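Local coordinates for molybdopterin-guanine dinucleotide biosynthesis protein B (PDB 1NP6) that binds GTP and hydrolyses it weakly, and may act as an adapter for efficient synthesis and use of the molybdopterin guanine dinucleotide cofactor, at residues T17-L22 and I117-D122; P28-R33 and G160-V165; I40-H45 and E107-E112; V137-S142 and D149-D154. All blocks are in the same frame, centred on the assembly; numbering follows the deposited sequence.

Contact 1: T17-L22 and I117-D122; sequences TGKTTL and IVLFRD. With SO4 (sulfate ion), chain D.
T17 OG1 has two partners, the carbonyl O of W14 and a water that ties it to R121 across the contact. The water donates to T17 OG1 over 3.2 Å and accepts the backbone N-H of R121, with N 3.0 Å away. With OG1 beside its own backbone N (chi1 -68°), the methyl of T17 is left facing the strand end, CG2 lying 4.0 Å from L119 CB. The R121 side chain bends at chi3 (82°) and brings the edge of its guanidinium back over the same loop, where NH1 is hydrogen-bonded to the carbonyl O of G16. T17-L22 is the end of the Walker A P-loop and the first turn of helix 19-32, with G18 at the N-cap. A sulfate, probably from the crystallisation liquor, sits at this helix start: O2 takes N-H groups from G18 N at 3.1 Å and K19 N at 2.9 Å, while T20 N reaches O1 at 3.1 Å in a nearly straight bond (175°). G16 N adds a fourth amide, and a phosphate of GTP would be expected to bind here. Beneath the loop the contact turns apolar. K19 crosses L119 at about a right angle, CG 3.9 Å from L119 CD1, and L22 meets the same leucine through its methyl, L22 CD2 lying 3.6 Å from L119 CD2.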
loop_
_atom_site.group_PDB
_atom_site.type_symbol
_atom_site.label_atom_id
_atom_site.label_comp_id
_atom_site.label_asym_id
_atom_site.label_seq_id
_atom_site.Cartn_x
_atom_site.Cartn_y
_atom_site.Cartn_z
ATOM N N THR B 17 11.400 -25.765 -2.420
ATOM C CA THR B 17 10.465 -26.836 -2.058
ATOM C C THR B 17 9.118 -26.717 -2.779
ATOM O O THR B 17 8.482 -27.731 -3.075
ATOM C CB THR B 17 10.239 -26.841 -0.527
ATOM O OG1 THR B 17 11.442 -27.236 0.125
ATOM C CG2 THR B 17 9.240 -27.930 -0.102
ATOM N N GLY B 18 8.660 -25.484 -2.996
ATOM C CA GLY B 18 7.449 -25.243 -3.768
ATOM C C GLY B 18 6.388 -24.373 -3.104
ATOM O O GLY B 18 5.220 -24.441 -3.463
ATOM N N LYS B 19 6.795 -23.566 -2.129
ATOM C CA LYS B 19 5.914 -22.620 -1.434
ATOM C C LYS B 19 5.039 -21.692 -2.321
ATOM O O LYS B 19 3.804 -21.722 -2.215
ATOM C CB LYS B 19 6.759 -21.769 -0.494
ATOM C CG LYS B 19 6.303 -21.809 0.917
ATOM C CD LYS B 19 6.785 -20.591 1.665
ATOM C CE LYS B 19 8.190 -20.783 2.179
ATOM N NZ LYS B 19 9.154 -19.847 1.521
ATOM N N THR B 20 5.659 -20.851 -3.154
ATOM C CA THR B 20 4.880 -19.854 -3.925
ATOM C C THR B 20 3.945 -20.517 -4.958
ATOM O O THR B 20 2.796 -20.084 -5.156
ATOM C CB THR B 20 5.764 -18.742 -4.584
ATOM O OG1 THR B 20 6.242 -19.180 -5.863
ATOM C CG2 THR B 20 7.034 -18.445 -3.774
ATOM N N THR B 21 4.444 -21.583 -5.575
ATOM C CA THR B 21 3.680 -22.409 -6.509
ATOM C C THR B 21 2.433 -23.033 -5.862
ATOM O O THR B 21 1.362 -23.083 -6.472
ATOM C CB THR B 21 4.609 -23.507 -7.089
ATOM O OG1 THR B 21 5.420 -22.937 -8.122
ATOM C CG2 THR B 21 3.835 -24.630 -7.786
ATOM N N LEU B 22 2.591 -23.514 -4.630
ATOM C CA LEU B 22 1.498 -24.080 -3.859
ATOM C C LEU B 22 0.459 -23.010 -3.544
ATOM O O LEU B 22 -0.728 -23.235 -3.743
ATOM C CB LEU B 22 2.018 -24.738 -2.560
ATOM C CG LEU B 22 0.933 -25.423 -1.705
ATOM C CD1 LEU B 22 0.174 -26.493 -2.488
ATOM C CD2 LEU B 22 1.506 -26.024 -0.441
ATOM N N ILE B 117 1.894 -24.208 8.515
ATOM C CA ILE B 117 1.986 -25.476 7.780
ATOM C C ILE B 117 3.369 -25.529 7.133
ATOM O O ILE B 117 3.816 -24.551 6.534
ATOM C CB ILE B 117 0.827 -25.600 6.739
ATOM C CG1 ILE B 117 -0.506 -25.705 7.489
ATOM C CG2 ILE B 117 1.062 -26.812 5.776
ATOM C CD1 ILE B 117 -1.747 -25.539 6.627
ATOM N N VAL B 118 4.060 -26.654 7.316
ATOM C CA VAL B 118 5.416 -26.868 6.814
ATOM C C VAL B 118 5.331 -27.814 5.605
ATOM O O VAL B 118 4.545 -28.738 5.608
ATOM C CB VAL B 118 6.323 -27.485 7.913
ATOM C CG1 VAL B 118 7.701 -27.931 7.367
ATOM C CG2 VAL B 118 6.501 -26.495 9.047
ATOM N N LEU B 119 6.130 -27.555 4.580
ATOM C CA LEU B 119 6.084 -28.351 3.345
ATOM C C LEU B 119 7.324 -29.222 3.204
ATOM O O LEU B 119 8.403 -28.842 3.672
ATOM C CB LEU B 119 5.939 -27.427 2.130
ATOM C CG LEU B 119 4.955 -26.243 2.220
ATOM C CD1 LEU B 119 5.000 -25.440 0.939
ATOM C CD2 LEU B 119 3.502 -26.648 2.544
ATOM N N PHE B 120 7.161 -30.398 2.588
ATOM C CA PHE B 120 8.276 -31.305 2.281
ATOM C C PHE B 120 8.078 -31.961 0.911
ATOM O O PHE B 120 7.035 -32.544 0.649
ATOM C CB PHE B 120 8.414 -32.402 3.364
ATOM C CG PHE B 120 9.570 -33.356 3.130
ATOM C CD1 PHE B 120 10.875 -33.003 3.502
ATOM C CD2 PHE B 120 9.361 -34.603 2.534
ATOM C CE1 PHE B 120 11.957 -33.866 3.261
ATOM C CE2 PHE B 120 10.441 -35.482 2.289
ATOM C CZ PHE B 120 11.742 -35.115 2.677
ATOM N N ARG B 121 9.086 -31.857 0.057
ATOM C CA ARG B 121 9.138 -32.606 -1.200
ATOM C C ARG B 121 10.408 -33.437 -1.222
ATOM O O ARG B 121 11.518 -32.893 -1.110
ATOM C CB ARG B 121 9.085 -31.666 -2.424
ATOM C CG ARG B 121 8.906 -32.425 -3.740
ATOM C CD ARG B 121 8.888 -31.600 -5.019
ATOM N NE ARG B 121 10.237 -31.277 -5.475
ATOM C CZ ARG B 121 10.791 -30.096 -5.284
ATOM N NH1 ARG B 121 10.095 -29.161 -4.664
ATOM N NH2 ARG B 121 12.023 -29.845 -5.702
ATOM N N ASP B 122 10.253 -34.752 -1.367
ATOM C CA ASP B 122 11.383 -35.671 -1.278
ATOM C C ASP B 122 12.518 -35.312 -2.250
ATOM O O ASP B 122 13.682 -35.288 -1.858
ATOM C CB ASP B 122 10.916 -37.115 -1.485
ATOM C CG ASP B 122 11.873 -38.143 -0.881
ATOM O OD1 ASP B 122 12.346 -39.003 -1.651
ATOM O OD2 ASP B 122 12.198 -38.190 0.339
HETATM S S SO4 D . 9.852 -22.010 -3.001
HETATM O O1 SO4 D . 8.785 -21.073 -3.318
HETATM O O2 SO4 D . 9.531 -22.781 -1.790
HETATM O O3 SO4 D . 9.986 -22.918 -4.129
HETATM O O4 SO4 D . 11.098 -21.288 -2.792
HETATM O O HOH W 1 11.303 -30.257 1.205
#

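Contact 2: P28-R33 and G160-V165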
loop_
_atom_site.group_PDB
_atom_site.type_symbol
_atom_site.label_atom_id
_atom_site.label_comp_id
_atom_site.label_asym_id
_atom_site.label_seq_id
_atom_site.Cartn_x
_atom_site.Cartn_y
_atom_site.Cartn_z
ATOM N N PRO B 28 -6.865 -19.446 -4.999
ATOM C CA PRO B 28 -8.084 -19.604 -5.818
ATOM C C PRO B 28 -9.080 -20.588 -5.214
ATOM O O PRO B 28 -10.276 -20.284 -5.192
ATOM C CB PRO B 28 -7.552 -20.134 -7.169
ATOM C CG PRO B 28 -6.136 -19.661 -7.241
ATOM C CD PRO B 28 -5.631 -19.658 -5.788
ATOM N N ALA B 29 -8.583 -21.738 -4.734
ATOM C CA ALA B 29 -9.392 -22.769 -4.131
ATOM C C ALA B 29 -10.110 -22.275 -2.875
ATOM O O ALA B 29 -11.277 -22.602 -2.644
ATOM C CB ALA B 29 -8.549 -23.980 -3.821
ATOM N N LEU B 30 -9.415 -21.486 -2.064
ATOM C CA LEU B 30 -10.057 -20.854 -0.916
ATOM C C LEU B 30 -11.155 -19.870 -1.363
ATOM O O LEU B 30 -12.264 -19.877 -0.823
ATOM C CB LEU B 30 -9.011 -20.155 -0.026
ATOM C CG LEU B 30 -8.030 -21.066 0.740
ATOM C CD1 LEU B 30 -6.911 -20.259 1.407
ATOM C CD2 LEU B 30 -8.739 -21.970 1.760
ATOM N N CYS B 31 -10.828 -19.029 -2.346
ATOM C CA CYS B 31 -11.747 -18.021 -2.854
ATOM C C CYS B 31 -13.024 -18.671 -3.411
ATOM O O CYS B 31 -14.118 -18.112 -3.291
ATOM C CB CYS B 31 -11.074 -17.190 -3.950
ATOM S SG CYS B 31 -9.941 -15.917 -3.373
ATOM N N ALA B 32 -12.876 -19.858 -3.997
ATOM C CA ALA B 32 -14.020 -20.602 -4.546
ATOM C C ALA B 32 -15.029 -21.014 -3.471
ATOM O O ALA B 32 -16.218 -21.118 -3.757
ATOM C CB ALA B 32 -13.550 -21.820 -5.315
ATOM N N ARG B 33 -14.553 -21.253 -2.246
ATOM C CA ARG B 33 -15.428 -21.596 -1.116
ATOM C C ARG B 33 -16.026 -20.364 -0.396
ATOM O O ARG B 33 -16.764 -20.506 0.600
ATOM C CB ARG B 33 -14.684 -22.489 -0.115
ATOM C CG ARG B 33 -14.309 -23.870 -0.627
ATOM C CD ARG B 33 -13.115 -24.475 0.087
ATOM N NE ARG B 33 -12.525 -25.601 -0.638
ATOM C CZ ARG B 33 -12.776 -26.877 -0.379
ATOM N NH1 ARG B 33 -13.613 -27.217 0.589
ATOM N NH2 ARG B 33 -12.186 -27.826 -1.089
ATOM N N GLY B 160 -8.000 -30.957 -0.700
ATOM C CA GLY B 160 -7.866 -31.531 0.624
ATOM C C GLY B 160 -7.229 -30.528 1.580
ATOM O O GLY B 160 -7.670 -30.399 2.728
ATOM N N LEU B 161 -6.207 -29.827 1.086
ATOM C CA LEU B 161 -5.521 -28.757 1.823
ATOM C C LEU B 161 -6.473 -27.594 2.151
ATOM O O LEU B 161 -6.489 -27.091 3.274
ATOM C CB LEU B 161 -4.288 -28.277 1.032
ATOM C CG LEU B 161 -3.359 -27.223 1.656
ATOM C CD1 LEU B 161 -2.927 -27.613 3.079
ATOM C CD2 LEU B 161 -2.145 -26.997 0.769
ATOM N N ALA B 162 -7.286 -27.189 1.175
ATOM C CA ALA B 162 -8.292 -26.154 1.384
ATOM C C ALA B 162 -9.335 -26.570 2.439
ATOM O O ALA B 162 -9.803 -25.734 3.206
ATOM C CB ALA B 162 -8.982 -25.768 0.039
ATOM N N ASP B 163 -9.666 -27.858 2.489
ATOM C CA ASP B 163 -10.596 -28.387 3.478
ATOM C C ASP B 163 -9.987 -28.296 4.875
ATOM O O ASP B 163 -10.682 -27.959 5.830
ATOM C CB ASP B 163 -10.951 -29.852 3.193
ATOM C CG ASP B 163 -11.888 -30.019 1.995
ATOM O OD1 ASP B 163 -12.381 -29.012 1.455
ATOM O OD2 ASP B 163 -12.183 -31.131 1.531
ATOM N N PHE B 164 -8.699 -28.615 4.978
ATOM C CA PHE B 164 -8.003 -28.637 6.272
ATOM C C PHE B 164 -7.876 -27.223 6.858
ATOM O O PHE B 164 -7.969 -27.025 8.089
ATOM C CB PHE B 164 -6.633 -29.317 6.134
ATOM C CG PHE B 164 -5.802 -29.278 7.395
ATOM C CD1 PHE B 164 -5.883 -30.308 8.327
ATOM C CD2 PHE B 164 -4.946 -28.204 7.642
ATOM C CE1 PHE B 164 -5.129 -30.261 9.506
ATOM C CE2 PHE B 164 -4.193 -28.153 8.814
ATOM C CZ PHE B 164 -4.284 -29.193 9.738
ATOM N N VAL B 165 -7.643 -26.253 5.977
ATOM C CA VAL B 165 -7.571 -24.847 6.376
ATOM C C VAL B 165 -8.941 -24.351 6.858
ATOM O O VAL B 165 -9.038 -23.773 7.927
ATOM C CB VAL B 165 -6.951 -23.932 5.279
ATOM C CG1 VAL B 165 -7.017 -22.441 5.666
ATOM C CG2 VAL B 165 -5.510 -24.339 4.943
#
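R33 leaves its backbone with CG beside the N (chi1 -66°) and then runs extended from CG to NE, which carries its guanidinium from the end of helix 19-32 across to A162 and D163. D163 takes a similar first torsion (chi1 -73°); although its CB points away from the other helix, the carboxylate swings back and OD1 meets R33 NH1 in a salt bridge. The modelled separation is too short to be trusted, so the exact placing of both groups is doubtful. The two side chains cross at about a right angle, and one face of the guanidinium lies over the backbone of A162 and D163, while R33 NE is 3.6 Å from A162 CB. Inward from this polar rim the contact is mainly apolar. A162 CB fits between the groups of the other helix, 4.3 Å from A29 CB and 4.2 Å from L30 CD2. The same L30 methyl, CD2, also lies 4.3 Å from V165 CG1. With alanines at the crossing, the segment axes come within 9.7 Å, at -59°. Both helices pack on the parallel sheet, L30 and V165 touching L103 of strand 103-107, and P28 and C31 pack on A62 and G63 of the second subunit. R33 NH2 forms a further salt bridge with E159, one helical turn before D163; the arginine probably favours the charged form of E159, and of D163 if the modelled placing is roughly right.

Contact 3: I40-H45 and E107-E112; sequences IKHTHH and EGFKHE
E107 pairs with I40 and H42 through its backbone, straddling K41 as parallel strands do. E107 N donates to I40 O at 3.0 Å and H42 N donates to E107 O at 3.1 Å, the two bonds flanking K41 in a parallel bridge. The polar side chains of K41 and E107 lie alongside each other and point the same way. Their aliphatic and carboxylate parts meet, K41 CG being 3.4 Å from E107 OE1, but the charges stop short of a salt bridge, with K41 NZ 4.1 Å from E107 OE1. A water donates to E107 OE1 at 2.6 Å and takes a weak bond from K41 NZ. Among the apolar and aromatic contacts, H42 CB sits over the centre of the F109 ring, 4.0 Å from its centroid, in a CH-pi contact. The imidazole, anti to the backbone N (chi1 -168°), meets that ring obliquely, while its NE2 is hydrogen-bonded to E85. I40 CG2 approaches F109 CE1 to 3.7 Å. E107 ends strand 103-107 beside K19 and T20 of the P-loop helix; F109 packs on L89 of helix 89-95, and I40-H42 also pairs in parallel with a strand of the second subunit, continuing the sheet across the dimer.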
loop_
_atom_site.group_PDB
_atom_site.type_symbol
_atom_site.label_atom_id
_atom_site.label_comp_id
_atom_site.label_asym_id
_atom_site.label_seq_id
_atom_site.Cartn_x
_atom_site.Cartn_y
_atom_site.Cartn_z
ATOM N N ILE B 40 0.582 -11.717 3.112
ATOM C CA ILE B 40 1.767 -10.923 3.470
ATOM C C ILE B 40 3.019 -11.707 3.041
ATOM O O ILE B 40 3.219 -12.861 3.441
ATOM C CB ILE B 40 1.802 -10.638 4.997
ATOM C CG1 ILE B 40 0.498 -9.965 5.458
ATOM C CG2 ILE B 40 3.049 -9.808 5.335
ATOM C CD1 ILE B 40 0.422 -9.650 7.025
ATOM N N LYS B 41 3.856 -11.078 2.231
ATOM C CA LYS B 41 4.992 -11.750 1.606
ATOM C C LYS B 41 6.271 -10.917 1.767
ATOM O O LYS B 41 6.220 -9.686 1.745
ATOM C CB LYS B 41 4.689 -11.929 0.108
ATOM C CG LYS B 41 5.750 -12.677 -0.710
ATOM C CD LYS B 41 5.347 -12.798 -2.185
ATOM C CE LYS B 41 6.574 -12.797 -3.110
ATOM N NZ LYS B 41 7.190 -14.153 -3.318
ATOM N N HIS B 42 7.406 -11.593 1.915
ATOM C CA HIS B 42 8.729 -10.960 1.831
ATOM C C HIS B 42 9.354 -11.156 0.447
ATOM O O HIS B 42 9.179 -12.208 -0.172
ATOM C CB HIS B 42 9.648 -11.550 2.899
ATOM C CG HIS B 42 10.921 -10.787 3.090
ATOM N ND1 HIS B 42 12.122 -11.195 2.547
ATOM C CD2 HIS B 42 11.184 -9.651 3.776
ATOM C CE1 HIS B 42 13.069 -10.339 2.888
ATOM N NE2 HIS B 42 12.528 -9.395 3.634
ATOM N N THR B 43 10.070 -10.137 -0.042
ATOM C CA THR B 43 10.780 -10.227 -1.315
ATOM C C THR B 43 12.188 -9.627 -1.212
ATOM O O THR B 43 12.432 -8.735 -0.399
ATOM C CB THR B 43 9.936 -9.585 -2.490
ATOM O OG1 THR B 43 10.528 -9.914 -3.753
ATOM C CG2 THR B 43 9.965 -8.051 -2.477
ATOM N N HIS B 44 13.112 -10.120 -2.036
ATOM C CA HIS B 44 14.465 -9.564 -2.059
ATOM C C HIS B 44 14.714 -8.670 -3.276
ATOM O O HIS B 44 15.817 -8.138 -3.448
ATOM C CB HIS B 44 15.516 -10.681 -1.958
ATOM C CG HIS B 44 15.547 -11.349 -0.621
ATOM N ND1 HIS B 44 16.134 -10.770 0.485
ATOM C CD2 HIS B 44 15.051 -12.537 -0.205
ATOM C CE1 HIS B 44 16.003 -11.577 1.522
ATOM N NE2 HIS B 44 15.350 -12.655 1.131
ATOM N N HIS B 45 13.685 -8.492 -4.103
ATOM C CA HIS B 45 13.809 -7.666 -5.306
ATOM C C HIS B 45 13.571 -6.161 -5.045
ATOM O O HIS B 45 13.129 -5.762 -3.957
ATOM C CB HIS B 45 12.935 -8.221 -6.452
ATOM N N GLU B 107 4.116 -15.611 4.176
ATOM C CA GLU B 107 5.170 -16.327 3.445
ATOM C C GLU B 107 6.497 -15.549 3.218
ATOM O O GLU B 107 6.490 -14.347 2.955
ATOM C CB GLU B 107 4.598 -16.750 2.084
ATOM C CG GLU B 107 5.639 -17.100 1.049
ATOM C CD GLU B 107 5.112 -16.958 -0.351
ATOM O OE1 GLU B 107 4.547 -15.889 -0.668
ATOM O OE2 GLU B 107 5.254 -17.925 -1.124
ATOM N N GLY B 108 7.630 -16.249 3.313
ATOM C CA GLY B 108 8.925 -15.716 2.893
ATOM C C GLY B 108 9.776 -15.027 3.957
ATOM O O GLY B 108 10.907 -14.604 3.677
ATOM N N PHE B 109 9.238 -14.917 5.169
ATOM C CA PHE B 109 9.951 -14.293 6.293
ATOM C C PHE B 109 10.869 -15.285 7.019
ATOM O O PHE B 109 10.512 -16.452 7.214
ATOM C CB PHE B 109 8.959 -13.674 7.288
ATOM C CG PHE B 109 8.221 -12.457 6.749
ATOM C CD1 PHE B 109 7.046 -12.605 6.006
ATOM C CD2 PHE B 109 8.699 -11.167 6.988
ATOM C CE1 PHE B 109 6.373 -11.492 5.490
ATOM C CE2 PHE B 109 8.029 -10.045 6.487
ATOM C CZ PHE B 109 6.862 -10.208 5.737
ATOM N N LYS B 110 12.050 -14.806 7.412
ATOM C CA LYS B 110 13.017 -15.597 8.180
ATOM C C LYS B 110 12.433 -16.060 9.515
ATOM O O LYS B 110 12.612 -17.214 9.913
ATOM C CB LYS B 110 14.285 -14.777 8.436
ATOM C CG LYS B 110 15.580 -15.448 8.000
ATOM C CD LYS B 110 16.789 -14.552 8.274
ATOM C CE LYS B 110 17.124 -13.674 7.070
ATOM N NZ LYS B 110 16.351 -12.400 7.085
ATOM N N HIS B 111 11.727 -15.156 10.195
ATOM C CA HIS B 111 11.096 -15.473 11.467
ATOM C C HIS B 111 9.591 -15.228 11.419
ATOM O O HIS B 111 9.143 -14.094 11.197
ATOM C CB HIS B 111 11.747 -14.674 12.593
ATOM C CG HIS B 111 13.203 -14.978 12.779
ATOM N ND1 HIS B 111 13.672 -15.781 13.797
ATOM C CD2 HIS B 111 14.292 -14.590 12.073
ATOM C CE1 HIS B 111 14.989 -15.871 13.711
ATOM N NE2 HIS B 111 15.389 -15.158 12.673
ATOM N N GLU B 112 8.824 -16.305 11.609
ATOM C CA GLU B 112 7.351 -16.274 11.584
ATOM C C GLU B 112 6.755 -17.067 12.745
ATOM O O GLU B 112 6.654 -18.298 12.687
ATOM C CB GLU B 112 6.800 -16.803 10.244
ATOM C CG GLU B 112 7.858 -17.011 9.177
ATOM C CD GLU B 112 7.281 -17.379 7.825
ATOM O OE1 GLU B 112 7.292 -18.582 7.490
ATOM O OE2 GLU B 112 6.846 -16.461 7.101
HETATM O O HOH W 2 4.419 -16.238 -3.195
#

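Contact 4: V137-S142 and D149-D154; sequences VIAVAS and DVALLD
V140 gives both of its backbone polar atoms to the neighbouring strand: V140 N donates to A151 O at 3.1 Å, and V140 O accepts L153 N at 3.1 Å. The next acceptor, L153 O, is taken by S142 N at 2.8 Å. V140 and S142 thus bond toward strand 151-154, while A139, before them, and A141, between them, bond the other way to strand 116-120, the alternation of a parallel sheet. S142 O lies only 3.3 Å from L153 O, two acceptors that cannot satisfy each other; the backbone of S142 has a further bond with I155. The side-chain polar groups are served locally, S142 OG by the carbonyl O of V144 and D154 OD1 by the backbone N of N156. At the start of the pairing V150 lays its side chain against V137 and A139. Its CG2 is set between the backbone N and carbonyl carbon and lies 3.9 Å from A139 CA, while V150 CG1 comes 3.5 Å from V137 O. L153 CD1 lies 3.9 Å from the methyl A139 CB; L152 CD1 lies 3.9 Å from the CB methylene of S142. V140 and L152 face L146, on the side away from the last helix. A139 and L153 face helix 158-170, meeting F164 and L161, and strand 151-154 forms the edge of the sheet within this chain, with strand 116-120 next inward of 137-142.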
loop_
_atom_site.group_PDB
_atom_site.type_symbol
_atom_site.label_atom_id
_atom_site.label_comp_id
_atom_site.label_asym_id
_atom_site.label_seq_id
_atom_site.Cartn_x
_atom_site.Cartn_y
_atom_site.Cartn_z
ATOM N N VAL B 137 3.531 -25.468 14.548
ATOM C CA VAL B 137 3.176 -26.250 13.353
ATOM C C VAL B 137 1.876 -27.043 13.568
ATOM O O VAL B 137 1.770 -27.810 14.522
ATOM C CB VAL B 137 4.342 -27.201 12.935
ATOM C CG1 VAL B 137 3.969 -28.082 11.721
ATOM C CG2 VAL B 137 5.599 -26.415 12.650
ATOM N N ILE B 138 0.893 -26.845 12.688
ATOM C CA ILE B 138 -0.383 -27.557 12.763
ATOM C C ILE B 138 -0.476 -28.740 11.778
ATOM O O ILE B 138 -1.388 -29.579 11.883
ATOM C CB ILE B 138 -1.579 -26.565 12.578
ATOM C CG1 ILE B 138 -1.624 -25.984 11.137
ATOM C CG2 ILE B 138 -1.511 -25.456 13.644
ATOM C CD1 ILE B 138 -2.905 -25.184 10.815
ATOM N N ALA B 139 0.470 -28.801 10.836
ATOM C CA ALA B 139 0.499 -29.866 9.821
ATOM C C ALA B 139 1.780 -29.802 8.990
ATOM O O ALA B 139 2.412 -28.756 8.922
ATOM C CB ALA B 139 -0.703 -29.731 8.915
ATOM N N VAL B 140 2.157 -30.928 8.378
ATOM C CA VAL B 140 3.196 -30.980 7.345
ATOM C C VAL B 140 2.533 -31.478 6.058
ATOM O O VAL B 140 1.975 -32.566 6.066
ATOM C CB VAL B 140 4.333 -31.961 7.718
ATOM C CG1 VAL B 140 5.350 -32.114 6.584
ATOM C CG2 VAL B 140 5.068 -31.512 9.016
ATOM N N ALA B 141 2.578 -30.684 4.984
ATOM C CA ALA B 141 2.125 -31.142 3.647
ATOM C C ALA B 141 3.298 -31.760 2.906
ATOM O O ALA B 141 4.326 -31.101 2.672
ATOM C CB ALA B 141 1.537 -29.990 2.854
ATOM N N SER B 142 3.158 -33.036 2.552
ATOM C CA SER B 142 4.271 -33.821 2.049
ATOM C C SER B 142 3.914 -34.651 0.798
ATOM O O SER B 142 2.764 -34.974 0.591
ATOM C CB SER B 142 4.739 -34.815 3.105
ATOM O OG SER B 142 5.950 -35.428 2.690
ATOM N N ASP B 149 3.788 -36.450 14.705
ATOM C CA ASP B 149 3.054 -35.888 15.837
ATOM C C ASP B 149 1.822 -35.095 15.370
ATOM O O ASP B 149 0.735 -35.220 15.948
ATOM C CB ASP B 149 3.980 -34.994 16.666
ATOM C CG ASP B 149 5.382 -34.877 16.066
ATOM O OD1 ASP B 149 6.216 -35.782 16.299
ATOM O OD2 ASP B 149 5.740 -33.921 15.345
ATOM N N VAL B 150 2.002 -34.286 14.322
ATOM C CA VAL B 150 0.928 -33.461 13.765
ATOM C C VAL B 150 0.319 -34.102 12.509
ATOM O O VAL B 150 0.861 -35.078 11.987
ATOM C CB VAL B 150 1.426 -32.026 13.435
ATOM C CG1 VAL B 150 1.957 -31.331 14.679
ATOM C CG2 VAL B 150 2.491 -32.049 12.336
ATOM N N ALA B 151 -0.795 -33.546 12.028
ATOM C CA ALA B 151 -1.444 -34.006 10.786
ATOM C C ALA B 151 -0.470 -34.122 9.611
ATOM O O ALA B 151 0.491 -33.343 9.517
ATOM C CB ALA B 151 -2.572 -33.076 10.414
ATOM N N LEU B 152 -0.731 -35.082 8.717
ATOM C CA LEU B 152 0.068 -35.238 7.505
ATOM C C LEU B 152 -0.812 -35.199 6.256
ATOM O O LEU B 152 -1.699 -36.044 6.061
ATOM C CB LEU B 152 0.963 -36.494 7.529
ATOM C CG LEU B 152 1.781 -36.535 6.217
ATOM C CD1 LEU B 152 3.274 -36.346 6.403
ATOM C CD2 LEU B 152 1.481 -37.732 5.338
ATOM N N LEU B 153 -0.555 -34.202 5.419
ATOM C CA LEU B 153 -1.399 -33.913 4.271
ATOM C C LEU B 153 -0.632 -34.189 2.963
ATOM O O LEU B 153 0.591 -34.097 2.910
ATOM C CB LEU B 153 -1.865 -32.447 4.321
ATOM C CG LEU B 153 -2.367 -31.877 5.668
ATOM C CD1 LEU B 153 -2.649 -30.366 5.571
ATOM C CD2 LEU B 153 -3.589 -32.614 6.165
ATOM N N ASP B 154 -1.377 -34.499 1.910
ATOM C CA ASP B 154 -0.812 -34.678 0.575
ATOM C C ASP B 154 -0.615 -33.311 -0.085
ATOM O O ASP B 154 -1.581 -32.581 -0.327
ATOM C CB ASP B 154 -1.768 -35.559 -0.230
ATOM C CG ASP B 154 -1.207 -35.981 -1.565
ATOM O OD1 ASP B 154 -0.183 -35.412 -2.022
ATOM O OD2 ASP B 154 -1.762 -36.876 -2.240
#

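How the contacts relate
Contacts 1, 3 and 4 reach the six-stranded parallel sheet and are partly buried, whereas contact 2 joins two helices packed against it, a buried contact with an exposed arginine at its rim. Contacts 3 and 4 pair the outermost strands, 37-42 and 151-154, with their neighbours. Both are held by parallel backbone hydrogen bonds, and contact 3 adds aromatic packing and a lysine-glutamate pair. Contacts 2 and 3 touch the second subunit; contact 4 touches no other chain. Contact 1, bound to contact 4 through strands 116-120 and 137-142, is joined by a bridging water and leucine packing. Helix 19-32 serves contacts 1 and 2, with the sulfate of the P-loop at its start. L161 and F164 of contact 2 pack on contacts 1 and 4.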